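Side-chain contacts in putative hydrolase (Agrobacterium vitis, PDB 3LLC), which probably acts as an alpha/beta-fold serine hydrolase that cleaves thioester or ester bonds, perhaps removing fatty acyl groups from proteins: residues I41-Y46 / E94-V99; Q125-R130 / T135-M140. All blocks are in the same frame, centred on the assembly; numbering follows the deposited sequence. Where two conformers were deposited one is given.

Contact 1 (I41-Y46 / E94-V99); sequences IWLGGY and EEALAV
One turn of helix 89-103 meets strand 39-43 through A96 and V99, while beside A96 the carboxylate oxygen OE2 of E95 is gripped by two groups outside the contact, R23 NE in a salt bridge and S75 OG in a hydrogen bond. The arrangement is a worked example of the alpha/beta-hydrolase fold, with helix 89-103 packed on the central sheet and A96 set against L43 of the strand. The CG of L43 stands anti to the carbonyl carbon (chi1 -59°), and although its CB does not point straight at the helix, the CD2 branch reaches across to A96 CB at 3.8 Å. Where these two methyls meet, the CA atoms of L43 and A96 are 7.8 Å apart. F72 of neighbouring strand 68-72 touches both side chains. The backbone of L43 is bonded to V111 and S113 of strand 107-113, which leads into the probable nucleophile elbow. After L43 the chain passes through G44 and G45, in the loop that in this family commonly contributes to the oxyanion hole. Two residues back on the strand, and more loosely, I41 touches the next turn of the helix: with chi1 of V99 at 165°, its CG1 lies 4.4 Å from I41 CD1.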
loop_
_atom_site.group_PDB
_atom_site.type_symbol
_atom_site.label_atom_id
_atom_site.label_comp_id
_atom_site.label_asym_id
_atom_site.label_seq_id
_atom_site.Cartn_x
_atom_site.Cartn_y
_atom_site.Cartn_z
ATOM N N ILE A 41 3.427 -7.023 -6.819
ATOM C CA ILE A 41 4.063 -5.810 -6.265
ATOM C C ILE A 41 3.527 -5.503 -4.884
ATOM O O ILE A 41 2.313 -5.345 -4.649
ATOM C CB ILE A 41 3.973 -4.528 -7.158
ATOM C CG1 ILE A 41 4.794 -3.387 -6.528
ATOM C CG2 ILE A 41 2.560 -4.091 -7.345
ATOM C CD1 ILE A 41 5.153 -2.261 -7.492
ATOM N N TRP A 42 4.465 -5.471 -3.955
ATOM C CA TRP A 42 4.191 -5.118 -2.564
ATOM C C TRP A 42 4.051 -3.605 -2.405
ATOM O O TRP A 42 4.892 -2.844 -2.886
ATOM C CB TRP A 42 5.336 -5.634 -1.657
ATOM C CG TRP A 42 5.076 -5.330 -0.162
ATOM C CD1 TRP A 42 5.729 -4.384 0.628
ATOM C CD2 TRP A 42 4.097 -5.949 0.696
ATOM N NE1 TRP A 42 5.199 -4.392 1.888
ATOM C CE2 TRP A 42 4.192 -5.317 1.964
ATOM C CE3 TRP A 42 3.137 -6.966 0.517
ATOM C CZ2 TRP A 42 3.388 -5.692 3.054
ATOM C CZ3 TRP A 42 2.312 -7.319 1.602
ATOM C CH2 TRP A 42 2.463 -6.682 2.860
ATOM N N LEU A 43 2.992 -3.163 -1.720
ATOM C CA LEU A 43 2.839 -1.769 -1.313
ATOM C C LEU A 43 2.627 -1.774 0.203
ATOM O O LEU A 43 1.566 -2.191 0.673
ATOM C CB LEU A 43 1.646 -1.120 -2.020
ATOM C CG LEU A 43 1.711 -1.107 -3.562
ATOM C CD1 LEU A 43 0.318 -0.819 -4.189
ATOM C CD2 LEU A 43 2.777 -0.103 -4.065
ATOM N N GLY A 44 3.629 -1.323 0.950
ATOM C CA GLY A 44 3.591 -1.440 2.415
ATOM C C GLY A 44 2.864 -0.349 3.196
ATOM O O GLY A 44 2.360 0.637 2.626
ATOM N N GLY A 45 2.787 -0.553 4.516
ATOM C CA GLY A 45 2.170 0.430 5.436
ATOM C C GLY A 45 3.037 1.652 5.772
ATOM O O GLY A 45 4.234 1.716 5.463
ATOM N N TYR A 46 2.418 2.612 6.450
ATOM C CA TYR A 46 3.067 3.822 6.930
ATOM C C TYR A 46 4.180 3.381 7.861
ATOM O O TYR A 46 3.941 2.550 8.700
ATOM C CB TYR A 46 2.038 4.602 7.737
ATOM C CG TYR A 46 2.388 5.993 8.209
ATOM C CD1 TYR A 46 2.463 7.035 7.299
ATOM C CD2 TYR A 46 2.486 6.302 9.568
ATOM C CE1 TYR A 46 2.698 8.335 7.698
ATOM C CE2 TYR A 46 2.745 7.622 9.985
ATOM C CZ TYR A 46 2.833 8.626 9.035
ATOM O OH TYR A 46 3.052 9.949 9.357
ATOM N N GLU A 94 3.467 8.594 -6.404
ATOM C CA GLU A 94 4.342 8.910 -7.512
ATOM C C GLU A 94 5.510 7.911 -7.596
ATOM O O GLU A 94 5.934 7.490 -8.686
ATOM C CB GLU A 94 4.886 10.334 -7.365
ATOM C CG GLU A 94 5.751 10.789 -8.525
ATOM C CD GLU A 94 6.349 12.194 -8.359
ATOM O OE1 GLU A 94 6.374 12.752 -7.226
ATOM O OE2 GLU A 94 6.825 12.734 -9.382
ATOM N N GLU A 95 6.025 7.535 -6.433
ATOM C CA GLU A 95 7.123 6.556 -6.362
ATOM C C GLU A 95 6.665 5.136 -6.813
ATOM O O GLU A 95 7.356 4.462 -7.588
ATOM C CB GLU A 95 7.687 6.544 -4.925
ATOM C CG GLU A 95 8.415 7.851 -4.560
ATOM C CD GLU A 95 8.498 8.135 -3.038
ATOM O OE1 GLU A 95 8.325 7.163 -2.273
ATOM O OE2 GLU A 95 8.773 9.312 -2.665
ATOM N N ALA A 96 5.515 4.691 -6.326
ATOM C CA ALA A 96 4.958 3.413 -6.708
ATOM C C ALA A 96 4.787 3.347 -8.233
ATOM O O ALA A 96 5.202 2.362 -8.857
ATOM C CB ALA A 96 3.610 3.115 -5.961
ATOM N N LEU A 97 4.220 4.394 -8.829
ATOM C CA LEU A 97 4.017 4.419 -10.278
ATOM C C LEU A 97 5.366 4.426 -11.028
ATOM O O LEU A 97 5.517 3.760 -12.072
ATOM C CB LEU A 97 3.133 5.619 -10.659
ATOM C CG LEU A 97 2.713 5.812 -12.118
ATOM C CD1 LEU A 97 2.090 4.528 -12.659
ATOM C CD2 LEU A 97 1.739 7.000 -12.266
ATOM N N ALA A 98 6.352 5.188 -10.528
ATOM C CA ALA A 98 7.674 5.220 -11.146
ATOM C C ALA A 98 8.376 3.847 -11.120
ATOM O O ALA A 98 9.088 3.471 -12.057
ATOM C CB ALA A 98 8.579 6.304 -10.500
ATOM N N VAL A 99 8.203 3.120 -10.027
ATOM C CA VAL A 99 8.813 1.799 -9.901
ATOM C C VAL A 99 8.147 0.850 -10.919
ATOM O O VAL A 99 8.835 0.148 -11.679
ATOM C CB VAL A 99 8.679 1.277 -8.469
ATOM C CG1 VAL A 99 8.980 -0.241 -8.426
ATOM C CG2 VAL A 99 9.620 2.085 -7.553
#

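Contact 2 (Q125-R130 / T135-M140). With EDO (1,2-ethanediol), chain E; EDO (1,2-ethanediol), chain C.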
loop_
_atom_site.group_PDB
_atom_site.type_symbol
_atom_site.label_atom_id
_atom_site.label_comp_id
_atom_site.label_asym_id
_atom_site.label_seq_id
_atom_site.Cartn_x
_atom_site.Cartn_y
_atom_site.Cartn_z
ATOM N N GLN A 125 -6.366 3.719 -10.473
ATOM C CA GLN A 125 -6.975 4.915 -11.080
ATOM C C GLN A 125 -6.025 5.641 -12.016
ATOM O O GLN A 125 -6.427 6.035 -13.119
ATOM C CB GLN A 125 -7.535 5.910 -10.010
ATOM C CG GLN A 125 -8.674 5.318 -9.180
ATOM C CD GLN A 125 -9.189 6.267 -8.086
ATOM O OE1 GLN A 125 -8.434 7.104 -7.548
ATOM N NE2 GLN A 125 -10.490 6.184 -7.806
ATOM N N GLU A 126 -4.759 5.778 -11.619
ATOM C CA GLU A 126 -3.742 6.459 -12.448
ATOM C C GLU A 126 -3.458 5.654 -13.724
ATOM O O GLU A 126 -3.337 6.210 -14.806
ATOM C CB GLU A 126 -2.414 6.665 -11.672
ATOM C CG GLU A 126 -2.489 7.630 -10.467
ATOM C CD GLU A 126 -2.276 9.116 -10.831
ATOM O OE1 GLU A 126 -1.105 9.547 -10.973
ATOM O OE2 GLU A 126 -3.278 9.864 -10.918
ATOM N N LEU A 127 -3.334 4.334 -13.587
ATOM C CA LEU A 127 -3.116 3.481 -14.784
ATOM C C LEU A 127 -4.312 3.516 -15.737
ATOM O O LEU A 127 -4.143 3.673 -16.962
ATOM C CB LEU A 127 -2.789 2.042 -14.371
ATOM C CG LEU A 127 -1.476 1.864 -13.594
ATOM C CD1 LEU A 127 -1.351 0.430 -13.022
ATOM C CD2 LEU A 127 -0.268 2.205 -14.444
ATOM N N LYS A 128 -5.527 3.412 -15.202
ATOM C CA LYS A 128 -6.735 3.481 -16.067
ATOM C C LYS A 128 -6.885 4.845 -16.757
ATOM O O LYS A 128 -7.417 4.922 -17.866
ATOM C CB LYS A 128 -8.026 3.037 -15.317
ATOM C CG LYS A 128 -8.021 1.492 -15.018
ATOM C CD LYS A 128 -9.163 0.904 -14.113
ATOM C CE LYS A 128 -10.508 0.746 -14.843
ATOM N NZ LYS A 128 -10.427 -0.095 -16.079
ATOM N N ALA A 129 -6.372 5.921 -16.161
ATOM C CA ALA A 129 -6.419 7.257 -16.810
ATOM C C ALA A 129 -5.459 7.411 -17.994
ATOM O O ALA A 129 -5.586 8.364 -18.771
ATOM C CB ALA A 129 -6.157 8.384 -15.777
ATOM N N ARG A 130 -4.500 6.500 -18.147
ATOM C CA ARG A 130 -3.490 6.625 -19.219
ATOM C C ARG A 130 -3.914 5.975 -20.519
ATOM O O ARG A 130 -4.681 5.015 -20.526
ATOM C CB ARG A 130 -2.146 6.036 -18.785
ATOM C CG ARG A 130 -1.672 6.629 -17.518
ATOM C CD ARG A 130 -0.191 6.688 -17.369
ATOM N NE ARG A 130 0.422 5.376 -17.249
ATOM C CZ ARG A 130 1.545 5.114 -16.569
ATOM N NH1 ARG A 130 2.189 6.058 -15.885
ATOM N NH2 ARG A 130 2.014 3.875 -16.560
ATOM N N THR A 135 1.213 -2.062 -18.641
ATOM C CA THR A 135 0.872 -2.899 -17.490
ATOM C C THR A 135 -0.630 -2.970 -17.172
ATOM O O THR A 135 -1.239 -1.974 -16.800
ATOM C CB THR A 135 1.609 -2.413 -16.223
ATOM O OG1 THR A 135 3.028 -2.417 -16.467
ATOM C CG2 THR A 135 1.285 -3.345 -15.031
ATOM N N GLN A 136 -1.194 -4.174 -17.310
ATOM C CA GLN A 136 -2.565 -4.458 -16.902
ATOM C C GLN A 136 -2.535 -4.972 -15.447
ATOM O O GLN A 136 -1.751 -5.845 -15.137
ATOM C CB GLN A 136 -3.191 -5.530 -17.798
ATOM C CG GLN A 136 -2.861 -5.460 -19.311
ATOM C CD GLN A 136 -3.027 -4.067 -19.930
ATOM O OE1 GLN A 136 -3.804 -3.246 -19.449
ATOM N NE2 GLN A 136 -2.293 -3.811 -21.012
ATOM N N VAL A 137 -3.402 -4.452 -14.599
ATOM C CA VAL A 137 -3.564 -4.979 -13.213
ATOM C C VAL A 137 -4.601 -6.103 -13.259
ATOM O O VAL A 137 -5.772 -5.872 -13.615
ATOM C CB VAL A 137 -3.948 -3.879 -12.223
ATOM C CG1 VAL A 137 -4.303 -4.478 -10.815
ATOM C CG2 VAL A 137 -2.804 -2.871 -12.095
ATOM N N SER A 138 -4.162 -7.333 -12.971
ATOM C CA SER A 138 -5.027 -8.511 -13.075
ATOM C C SER A 138 -5.725 -8.896 -11.777
ATOM O O SER A 138 -6.642 -9.720 -11.815
ATOM C CB SER A 138 -4.255 -9.712 -13.638
ATOM O OG SER A 138 -3.107 -9.978 -12.868
ATOM N N GLY A 139 -5.313 -8.305 -10.663
ATOM C CA GLY A 139 -5.952 -8.542 -9.359
ATOM C C GLY A 139 -5.321 -7.717 -8.256
ATOM O O GLY A 139 -4.221 -7.172 -8.428
HETATM N N MSE A 140 -6.018 -7.630 -7.118
HETATM C CA MSE A 140 -5.541 -6.835 -5.981
HETATM C C MSE A 140 -5.904 -7.574 -4.696
HETATM O O MSE A 140 -7.040 -8.043 -4.521
HETATM C CB MSE A 140 -6.144 -5.409 -5.975
HETATM C CG MSE A 140 -5.825 -4.523 -7.218
HETATM SE SE MSE A 140 -6.929 -2.880 -7.233
HETATM C CE MSE A 140 -7.399 -3.007 -5.325
HETATM C C1 EDO E . -5.335 -1.413 -15.090
HETATM O O1 EDO E . -5.280 -2.712 -15.663
HETATM C C2 EDO E . -4.568 -0.473 -15.998
HETATM O O2 EDO E . -4.831 -0.732 -17.382
HETATM C C1 EDO C . -14.181 8.557 -7.356
HETATM O O1 EDO C . -14.636 9.264 -6.204
HETATM C C2 EDO C . -13.665 7.220 -6.878
HETATM O O2 EDO C . -12.436 7.454 -6.240
#
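The backbones of L127, near the end of helix 115-128, and T135, just ahead of strand 136-143, approach to 8.0 Å between their CA atoms, with the chain turning from one to the other in only a few residues. The direct side-chain touch is made two residues farther on, at V137, where L127 CD1 lies 3.7 Å from V137 CG2. The two side chains cross at about a right angle, methyl against methyl. L127 sends its CG away from its own carbonyl carbon (chi1 -64°) and is extended beyond it, which carries CD1 out toward the sheet. The same methyl lies near the backbone oxygen of T135, whose side-chain hydroxyl is bonded to P105 O, just ahead of strand 107-113. This is the closing half of a beta-alpha-beta unit: strand 107-113, helix 115-128 and strand 136-143 follow in order, and L127 and V137 join the helix to the second strand of the unit. V137 also rests on I124, one helical turn before L127, while L127 touches L100 of helix 89-103. Beside the apolar pair sits an ethanediol, probably from the crystallisation liquor. Its O1 accepts a nearly straight hydrogen bond from V137 N (2.8 Å, 162°), its O2 makes a weak bond to Q136 OE1, and its C2 lies 3.5 Å from L127 CB. A second ethanediol is met farther out, where the extended chain of Q125 lets NE2 donate a hydrogen bond to its O2 (2.8 Å), with an N-H...O angle of 149°.

How the contacts relate
Contact 1 and contact 2 place two helices, 89-103 and 115-128, against the same central sheet, and their centres lie 14 Å apart. The helices meet through L97, which belongs to segment 94-99 but does not face strand 39-43: in the conformer described, its CD1 lies 3.8 Å from L127 CD2 and 3.6 Å from R130 NH1. R130 adds a salt bridge to D101 on the first helix. Contact 1 is nearer the probable active site, since L43 touches the nucleophile elbow thought to carry S114; contact 2 lies at the far end of the helix that starts there.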